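Local coordinates for protein chinitase A (Streptomyces coelicolor, PDB 3EBV) that probably hydrolyses internal glycosidic links of chitin as an endochitinase, this chain being the glycosyl hydrolase family 18 catalytic domain of a longer protein, at residues L120-R134 / G161-L173. Residues are numbered along the deposited sequence; the frame is centred on the assembly and turned at random. Where two conformers were deposited one is given.
Sequences LENGLNPTYMTQALR and GYFQTALNVKDIL
R134 bends its chain at chi2, and D171 sets CG between its backbone N and carbonyl carbon (chi1 54°); together these turns bring the guanidinium edge and the carboxylate together nearly coplanar, their planes 21° apart. NH1 donates to D171 OD2 at 2.9 Å and NH2 to D171 OD1 at 2.7 Å, the latter on the syn lone pair, so the salt bridge is bidentate and end-on. NH2 also gives a more bent bond, 2.9 Å long, to the carbonyl oxygen N168 O, near the end of helix 161-168, while NE donates to a water. V169 CA lies over one face of the guanidinium. A leucine in place of R134 would probably leave D171 without its charged mate and N168 O without this donor.

The axes of segments 126-134 and 161-168 approach to 9.1 Å, with a signed crossing angle of -35°, and T165 is a knob in the hole formed by P126, M129, T130 and L133. Its CG2, anti to the backbone N, rests against M129 CG at 3.8 Å, whereas OG1 turns back to donate to G161 O in its own helix. At G161 a CB would fall 2.7 Å from L124 O, a clash that leaves no room for a side chain.

At the other end, L124 CG sits over one face of the Y162 ring, a CH-pi contact 3.9 Å from the centroid, and Y162 OH donates to L120 O at 2.7 Å, at the ring's edge. L133 and T165 also touch strand 145-148, consistent with two neighbouring outer helices of the TIM barrel packed on its strands. The chemistry is thus graded: the hydroxyl of the buried Y162 bonds to the L120 carbonyl, the middle is mainly apolar, with T165 OG1 and T130 OG1 donating to carbonyls of their own helices, and a charged pair closes the far end.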
ATOM      1  N   LEU A 120       7.052   3.238   6.080  1.00 11.84           N
ATOM      2  CA  LEU A 120       8.283   3.912   6.532  1.00 12.97           C
ATOM      3  C   LEU A 120       9.283   3.921   5.364  1.00 14.48           C
ATOM      4  O   LEU A 120       9.621   2.860   4.796  1.00 15.19           O
ATOM      5  CB  LEU A 120       8.906   3.200   7.732  1.00 13.63           C
ATOM      6  CG  LEU A 120       8.028   3.009   8.975  1.00 16.74           C
ATOM      7  CD1 LEU A 120       8.934   2.581  10.185  1.00 18.83           C
ATOM      8  CD2 LEU A 120       7.260   4.221   9.276  1.00 20.73           C
ATOM      9  N   GLU A 121       9.819   5.103   5.060  1.00 14.99           N
ATOM     10  CA  GLU A 121      10.835   5.226   3.994  1.00 16.26           C
ATOM     11  C   GLU A 121      12.197   5.657   4.520  1.00 17.42           C
ATOM     12  O   GLU A 121      13.118   5.987   3.744  1.00 18.74           O
ATOM     13  CB  GLU A 121      10.302   6.140   2.892  1.00 15.79           C
ATOM     14  CG  GLU A 121       8.993   5.565   2.352  1.00 18.40           C
ATOM     15  CD  GLU A 121       8.482   6.260   1.120  1.00 23.64           C
ATOM     16  OE1 GLU A 121       9.153   7.191   0.613  1.00 24.29           O
ATOM     17  OE2 GLU A 121       7.379   5.888   0.691  1.00 25.06           O
ATOM     18  N   ASN A 122      12.308   5.673   5.852  1.00 17.59           N
ATOM     19  CA  ASN A 122      13.528   6.142   6.524  1.00 17.87           C
ATOM     20  C   ASN A 122      14.213   5.001   7.257  1.00 18.62           C
ATOM     21  O   ASN A 122      14.999   5.223   8.196  1.00 20.35           O
ATOM     22  CB  ASN A 122      13.217   7.303   7.490  1.00 17.34           C
ATOM     23  CG  ASN A 122      12.212   6.916   8.573  1.00 19.55           C
ATOM     24  OD1 ASN A 122      11.298   6.118   8.331  1.00 18.10           O
ATOM     25  ND2 ASN A 122      12.333   7.531   9.759  1.00 19.78           N
ATOM     26  N   GLY A 123      13.901   3.772   6.836  1.00 18.43           N
ATOM     27  CA  GLY A 123      14.499   2.566   7.428  1.00 18.45           C
ATOM     28  C   GLY A 123      13.418   1.632   7.963  1.00 17.65           C
ATOM     29  O   GLY A 123      12.330   2.076   8.387  1.00 19.41           O
ATOM     30  N   LEU A 124      13.719   0.336   7.960  1.00 17.37           N
ATOM     31  CA  LEU A 124      12.798  -0.665   8.502  1.00 15.96           C
ATOM     32  C   LEU A 124      13.659  -1.734   9.195  1.00 16.00           C
ATOM     33  O   LEU A 124      14.454  -2.423   8.547  1.00 16.14           O
ATOM     34  CB  LEU A 124      11.943  -1.251   7.378  1.00 18.52           C
ATOM     35  CG  LEU A 124      10.648  -2.009   7.692  1.00 18.28           C
ATOM     36  CD1 LEU A 124      10.936  -3.281   8.492  1.00 21.35           C
ATOM     37  CD2 LEU A 124       9.558  -1.107   8.301  1.00 18.63           C
ATOM     38  N   ASN A 125      13.481  -1.865  10.511  1.00 13.74           N
ATOM     39  CA  ASN A 125      14.288  -2.820  11.294  1.00 12.93           C
ATOM     40  C   ASN A 125      13.401  -4.048  11.562  1.00 12.44           C
ATOM     41  O   ASN A 125      12.387  -3.939  12.283  1.00 12.89           O
ATOM     42  CB  ASN A 125      14.674  -2.149  12.624  1.00 12.91           C
ATOM     43  CG  ASN A 125      15.541  -3.031  13.485  1.00 13.23           C
ATOM     44  OD1 ASN A 125      15.208  -4.204  13.684  1.00 15.67           O
ATOM     45  ND2 ASN A 125      16.664  -2.508  13.944  1.00 15.80           N
ATOM     46  N   PRO A 126      13.714  -5.202  10.935  1.00 12.13           N
ATOM     47  CA  PRO A 126      12.796  -6.342  11.073  1.00 12.37           C
ATOM     48  C   PRO A 126      12.704  -6.909  12.496  1.00 11.61           C
ATOM     49  O   PRO A 126      11.656  -7.456  12.864  1.00 13.23           O
ATOM     50  CB  PRO A 126      13.363  -7.412  10.117  1.00 13.04           C
ATOM     51  CG  PRO A 126      14.727  -6.946   9.796  1.00 15.86           C
ATOM     52  CD  PRO A 126      14.831  -5.458  10.019  1.00 12.99           C
ATOM     53  N   THR A 127      13.776  -6.743  13.281  1.00 11.04           N
ATOM     54  CA  THR A 127      13.728  -7.269  14.653  1.00 11.58           C
ATOM     55  C   THR A 127      12.617  -6.520  15.386  1.00 13.01           C
ATOM     56  O   THR A 127      11.783  -7.164  16.047  1.00 14.71           O
ATOM     57  CB  THR A 127      15.087  -7.113  15.339  1.00 12.00           C
ATOM     58  OG1 THR A 127      16.044  -7.978  14.723  1.00 12.69           O
ATOM     59  CG2 THR A 127      14.998  -7.471  16.849  1.00 12.06           C
ATOM     60  N   TYR A 128      12.574  -5.185  15.278  1.00 12.42           N
ATOM     61  CA  TYR A 128      11.649  -4.400  16.134  1.00 11.66           C
ATOM     62  C   TYR A 128      10.290  -4.157  15.475  1.00 11.69           C
ATOM     63  O   TYR A 128       9.265  -4.122  16.145  1.00 12.52           O
ATOM     64  CB  TYR A 128      12.320  -3.136  16.726  1.00 11.29           C
ATOM     65  CG  TYR A 128      13.470  -3.619  17.574  1.00 12.67           C
ATOM     66  CD1 TYR A 128      13.200  -4.226  18.793  1.00 13.09           C
ATOM     67  CD2 TYR A 128      14.780  -3.612  17.109  1.00 13.54           C
ATOM     68  CE1 TYR A 128      14.226  -4.754  19.544  1.00 12.01           C
ATOM     69  CE2 TYR A 128      15.837  -4.161  17.873  1.00 13.33           C
ATOM     70  CZ  TYR A 128      15.505  -4.745  19.093  1.00 13.70           C
ATOM     71  OH  TYR A 128      16.479  -5.339  19.871  1.00 14.75           O
HETATM   72  N   MSE A 129      10.275  -4.076  14.139  1.00 11.40           N
HETATM   73  CA  MSE A 129       8.971  -3.961  13.506  1.00 10.70           C
HETATM   74  C   MSE A 129       8.144  -5.260  13.626  1.00  9.80           C
HETATM   75  O   MSE A 129       6.908  -5.240  13.747  1.00 11.03           O
HETATM   76  CB  MSE A 129       9.101  -3.578  12.014  1.00 11.37           C
HETATM   77  CG  MSE A 129       7.733  -3.351  11.306  1.00 12.09           C
HETATM   78 SE   MSE A 129       6.531  -2.017  12.200  1.00 17.95          SE
HETATM   79  CE  MSE A 129       7.401  -0.352  11.579  1.00 14.05           C
ATOM     80  N   THR A 130       8.812  -6.436  13.610  1.00 10.77           N
ATOM     81  CA  THR A 130       8.074  -7.687  13.808  1.00 11.14           C
ATOM     82  C   THR A 130       7.471  -7.691  15.234  1.00 10.51           C
ATOM     83  O   THR A 130       6.295  -7.990  15.396  1.00 11.75           O
ATOM     84  CB  THR A 130       8.994  -8.934  13.597  1.00 11.15           C
ATOM     85  OG1 THR A 130       9.480  -8.923  12.225  1.00 11.55           O
ATOM     86  CG2 THR A 130       8.226 -10.225  13.866  1.00 11.16           C
ATOM     87  N   GLN A 131       8.293  -7.301  16.210  1.00 12.16           N
ATOM     88  CA  GLN A 131       7.784  -7.250  17.587  1.00 12.29           C
ATOM     89  C   GLN A 131       6.602  -6.280  17.680  1.00 13.05           C
ATOM     90  O   GLN A 131       5.566  -6.613  18.279  1.00 13.43           O
ATOM     91  CB  GLN A 131       8.890  -6.787  18.493  1.00 12.03           C
ATOM     92  CG  GLN A 131       8.427  -6.663  19.987  1.00 12.06           C
ATOM     93  CD  GLN A 131       9.535  -6.196  20.906  1.00 12.45           C
ATOM     94  OE1 GLN A 131      10.737  -6.360  20.644  1.00 13.52           O
ATOM     95  NE2 GLN A 131       9.116  -5.607  22.053  1.00 14.83           N
ATOM     96  N   ALA A 132       6.757  -5.110  17.048  1.00 12.78           N
ATOM     97  CA  ALA A 132       5.693  -4.080  17.082  1.00 12.20           C
ATOM     98  C   ALA A 132       4.390  -4.593  16.468  1.00 12.29           C
ATOM     99  O   ALA A 132       3.289  -4.404  17.002  1.00 12.92           O
ATOM    100  CB  ALA A 132       6.153  -2.808  16.389  1.00 13.29           C
ATOM    101  N   LEU A 133       4.516  -5.249  15.316  1.00 11.39           N
ATOM    102  CA  LEU A 133       3.326  -5.733  14.634  1.00 11.85           C
ATOM    103  C   LEU A 133       2.611  -6.868  15.412  1.00 11.81           C
ATOM    104  O   LEU A 133       1.378  -6.971  15.372  1.00 13.38           O
ATOM    105  CB  LEU A 133       3.638  -6.172  13.171  1.00 11.76           C
ATOM    106  CG  LEU A 133       3.982  -4.982  12.263  1.00 12.00           C
ATOM    107  CD1 LEU A 133       4.450  -5.551  10.898  1.00 12.18           C
ATOM    108  CD2 LEU A 133       2.815  -4.012  12.080  1.00 12.16           C
ATOM    109  N   ARG A 134       3.395  -7.736  16.067  1.00 12.29           N
ATOM    110  CA  ARG A 134       2.754  -8.765  16.909  1.00 12.48           C
ATOM    111  C   ARG A 134       2.042  -8.138  18.105  1.00 13.81           C
ATOM    112  O   ARG A 134       0.950  -8.576  18.454  1.00 14.56           O
ATOM    113  CB  ARG A 134       3.800  -9.790  17.376  1.00 12.77           C
ATOM    114  CG  ARG A 134       4.328 -10.699  16.229  1.00 12.56           C
ATOM    115  CD  ARG A 134       3.244 -11.467  15.574  1.00 12.43           C
ATOM    116  NE  ARG A 134       3.783 -12.367  14.543  1.00 12.38           N
ATOM    117  CZ  ARG A 134       3.051 -13.170  13.764  1.00 13.02           C
ATOM    118  NH1 ARG A 134       1.715 -13.167  13.828  1.00 12.12           N
ATOM    119  NH2 ARG A 134       3.656 -13.958  12.858  1.00 13.08           N
ATOM    120  N   GLY A 161      14.769  -5.660   4.581  1.00 13.44           N
ATOM    121  CA  GLY A 161      14.093  -5.465   5.884  1.00 12.81           C
ATOM    122  C   GLY A 161      12.588  -5.620   5.792  1.00 11.43           C
ATOM    123  O   GLY A 161      11.975  -6.333   6.608  1.00 12.15           O
ATOM    124  N   TYR A 162      11.951  -4.966   4.810  1.00 10.72           N
ATOM    125  CA  TYR A 162      10.526  -5.203   4.576  1.00 10.61           C
ATOM    126  C   TYR A 162      10.203  -6.676   4.283  1.00  9.90           C
ATOM    127  O   TYR A 162       9.212  -7.215   4.755  1.00 11.35           O
ATOM    128  CB  TYR A 162       9.990  -4.329   3.413  1.00 10.25           C
ATOM    129  CG  TYR A 162       9.483  -2.970   3.816  1.00  9.80           C
ATOM    130  CD1 TYR A 162      10.351  -1.887   3.923  1.00  9.10           C
ATOM    131  CD2 TYR A 162       8.125  -2.789   4.049  1.00 10.39           C
ATOM    132  CE1 TYR A 162       9.862  -0.586   4.297  1.00  9.90           C
ATOM    133  CE2 TYR A 162       7.611  -1.511   4.381  1.00 10.51           C
ATOM    134  CZ  TYR A 162       8.506  -0.437   4.507  1.00 10.76           C
ATOM    135  OH  TYR A 162       7.943   0.777   4.883  1.00 12.61           O
ATOM    136  N   PHE A 163      11.037  -7.335   3.461  1.00 10.20           N
ATOM    137  CA  PHE A 163      10.737  -8.676   3.038  1.00  9.85           C
ATOM    138  C   PHE A 163      10.810  -9.616   4.267  1.00  8.90           C
ATOM    139  O   PHE A 163       9.905 -10.435   4.463  1.00 10.03           O
ATOM    140  CB  PHE A 163      11.697  -9.104   1.901  1.00 10.75           C
ATOM    141  CG  PHE A 163      11.121 -10.137   0.958  1.00 10.51           C
ATOM    142  CD1 PHE A 163      11.413 -10.066  -0.429  1.00 11.28           C
ATOM    143  CD2 PHE A 163      10.294 -11.161   1.404  1.00 11.74           C
ATOM    144  CE1 PHE A 163      10.882 -11.061  -1.323  1.00 12.25           C
ATOM    145  CE2 PHE A 163       9.759 -12.156   0.514  1.00 12.71           C
ATOM    146  CZ  PHE A 163      10.084 -12.076  -0.862  1.00 11.55           C
ATOM    147  N   GLN A 164      11.864  -9.456   5.071  1.00 11.19           N
ATOM    148  CA  GLN A 164      12.021 -10.311   6.268  1.00 11.35           C
ATOM    149  C   GLN A 164      10.831 -10.109   7.207  1.00 10.37           C
ATOM    150  O   GLN A 164      10.289 -11.065   7.735  1.00 11.63           O
ATOM    151  CB  GLN A 164      13.295  -9.962   7.006  1.00 13.05           C
ATOM    152  CG  GLN A 164      13.593 -10.931   8.159  1.00 16.52           C
ATOM    153  CD  GLN A 164      13.708 -12.356   7.716  1.00 21.75           C
ATOM    154  OE1 GLN A 164      12.790 -13.198   7.961  1.00 22.35           O
ATOM    155  NE2 GLN A 164      14.827 -12.660   7.029  1.00 20.47           N
ATOM    156  N   THR A 165      10.422  -8.841   7.367  1.00  9.70           N
ATOM    157  CA  THR A 165       9.284  -8.525   8.242  1.00 10.47           C
ATOM    158  C   THR A 165       8.027  -9.169   7.717  1.00 10.56           C
ATOM    159  O   THR A 165       7.267  -9.834   8.439  1.00 10.98           O
ATOM    160  CB  THR A 165       9.105  -7.012   8.422  1.00 11.16           C
ATOM    161  OG1 THR A 165      10.329  -6.445   8.900  1.00 10.75           O
ATOM    162  CG2 THR A 165       7.950  -6.685   9.429  1.00 12.37           C
ATOM    163  N   ALA A 166       7.768  -8.967   6.409  1.00  9.98           N
ATOM    164  CA  ALA A 166       6.595  -9.538   5.782  1.00 10.35           C
ATOM    165  C   ALA A 166       6.508 -11.068   5.994  1.00 10.45           C
ATOM    166  O   ALA A 166       5.444 -11.617   6.346  1.00 12.29           O
ATOM    167  CB  ALA A 166       6.611  -9.182   4.281  1.00 10.24           C
ATOM    168  N   LEU A 167       7.644 -11.764   5.797  1.00 10.57           N
ATOM    169  CA  LEU A 167       7.674 -13.209   6.023  1.00 11.65           C
ATOM    170  C   LEU A 167       7.423 -13.538   7.511  1.00 10.77           C
ATOM    171  O   LEU A 167       6.665 -14.482   7.799  1.00 12.25           O
ATOM    172  CB  LEU A 167       9.009 -13.786   5.562  1.00 11.71           C
ATOM    173  CG  LEU A 167       9.176 -13.782   4.018  1.00 13.16           C
ATOM    174  CD1 LEU A 167      10.651 -14.062   3.721  1.00 14.31           C
ATOM    175  CD2 LEU A 167       8.211 -14.798   3.351  1.00 13.50           C
ATOM    176  N   ASN A 168       8.014 -12.736   8.405  1.00 10.63           N
ATOM    177  CA  ASN A 168       7.874 -13.036   9.851  1.00 12.11           C
ATOM    178  C   ASN A 168       6.427 -12.943  10.255  1.00 12.99           C
ATOM    179  O   ASN A 168       5.980 -13.683  11.146  1.00 14.09           O
ATOM    180  CB  ASN A 168       8.673 -12.033  10.666  1.00 11.76           C
ATOM    181  CG  ASN A 168      10.179 -12.243  10.573  1.00 10.98           C
ATOM    182  OD1 ASN A 168      10.654 -13.270  10.019  1.00 12.23           O
ATOM    183  ND2 ASN A 168      10.948 -11.300  11.128  1.00 10.63           N
ATOM    184  N   VAL A 169       5.694 -12.009   9.628  1.00 11.61           N
ATOM    185  CA  VAL A 169       4.265 -11.801   9.982  1.00 12.20           C
ATOM    186  C   VAL A 169       3.296 -12.297   8.915  1.00 12.25           C
ATOM    187  O   VAL A 169       2.144 -11.838   8.822  1.00 11.42           O
ATOM    188  CB  VAL A 169       3.965 -10.328  10.420  1.00 12.46           C
ATOM    189  CG1 VAL A 169       4.941  -9.870  11.492  1.00 12.09           C
ATOM    190  CG2 VAL A 169       4.054  -9.366   9.188  1.00 12.50           C
ATOM    191  N   LYS A 170       3.724 -13.283   8.118  1.00 12.37           N
ATOM    192  CA  LYS A 170       2.922 -13.721   6.984  0.70 13.13           C
ATOM    193  C   LYS A 170       1.495 -14.112   7.344  1.00 12.74           C
ATOM    194  O   LYS A 170       0.550 -13.864   6.601  1.00 13.77           O
ATOM    195  CB  LYS A 170       3.640 -14.881   6.277  0.70 13.49           C
ATOM    196  CG  LYS A 170       2.887 -15.419   5.098  0.70 15.20           C
ATOM    197  CD  LYS A 170       3.645 -16.533   4.401  0.70 18.70           C
ATOM    198  CE  LYS A 170       2.933 -16.914   3.086  0.70 17.21           C
ATOM    199  NZ  LYS A 170       3.468 -18.233   2.529  0.70 19.06           N
ATOM    200  N   ASP A 171       1.335 -14.741   8.517  1.00 13.19           N
ATOM    201  CA  ASP A 171      -0.004 -15.208   8.919  1.00 14.16           C
ATOM    202  C   ASP A 171      -0.980 -14.075   9.306  1.00 15.18           C
ATOM    203  O   ASP A 171      -2.185 -14.344   9.438  1.00 16.49           O
ATOM    204  CB  ASP A 171       0.149 -16.155  10.104  1.00 14.48           C
ATOM    205  CG  ASP A 171       0.942 -15.509  11.216  1.00 18.35           C
ATOM    206  OD1 ASP A 171       2.161 -15.314  11.041  1.00 23.12           O
ATOM    207  OD2 ASP A 171       0.367 -15.160  12.237  1.00 23.23           O
ATOM    208  N   ILE A 172      -0.488 -12.835   9.442  1.00 13.77           N
ATOM    209  CA  ILE A 172      -1.372 -11.690   9.741  1.00 13.23           C
ATOM    210  C   ILE A 172      -1.310 -10.594   8.661  1.00 12.81           C
ATOM    211  O   ILE A 172      -1.945  -9.538   8.794  1.00 12.76           O
ATOM    212  CB  ILE A 172      -1.081 -11.043  11.122  1.00 12.97           C
ATOM    213  CG1 ILE A 172       0.371 -10.625  11.272  1.00 12.55           C
ATOM    214  CG2 ILE A 172      -1.504 -12.023  12.249  1.00 14.57           C
ATOM    215  CD1 ILE A 172       0.615  -9.700  12.499  1.00 13.55           C
ATOM    216  N   LEU A 173      -0.540 -10.857   7.592  1.00 11.74           N
ATOM    217  CA  LEU A 173      -0.298  -9.887   6.529  1.00 12.02           C
ATOM    218  C   LEU A 173      -1.396  -9.969   5.464  1.00 12.17           C
ATOM    219  O   LEU A 173      -1.670 -11.066   4.912  1.00 12.10           O
ATOM    220  CB  LEU A 173       1.044 -10.211   5.900  1.00 11.89           C
ATOM    221  CG  LEU A 173       1.425  -9.437   4.655  1.00 11.31           C
ATOM    222  CD1 LEU A 173       1.706  -7.943   4.951  1.00 13.58           C
ATOM    223  CD2 LEU A 173       2.721 -10.121   4.105  1.00 11.64           C
TER
HETATM  224  O   HOH W   1       6.366 -13.461  14.547  1.00 16.21           O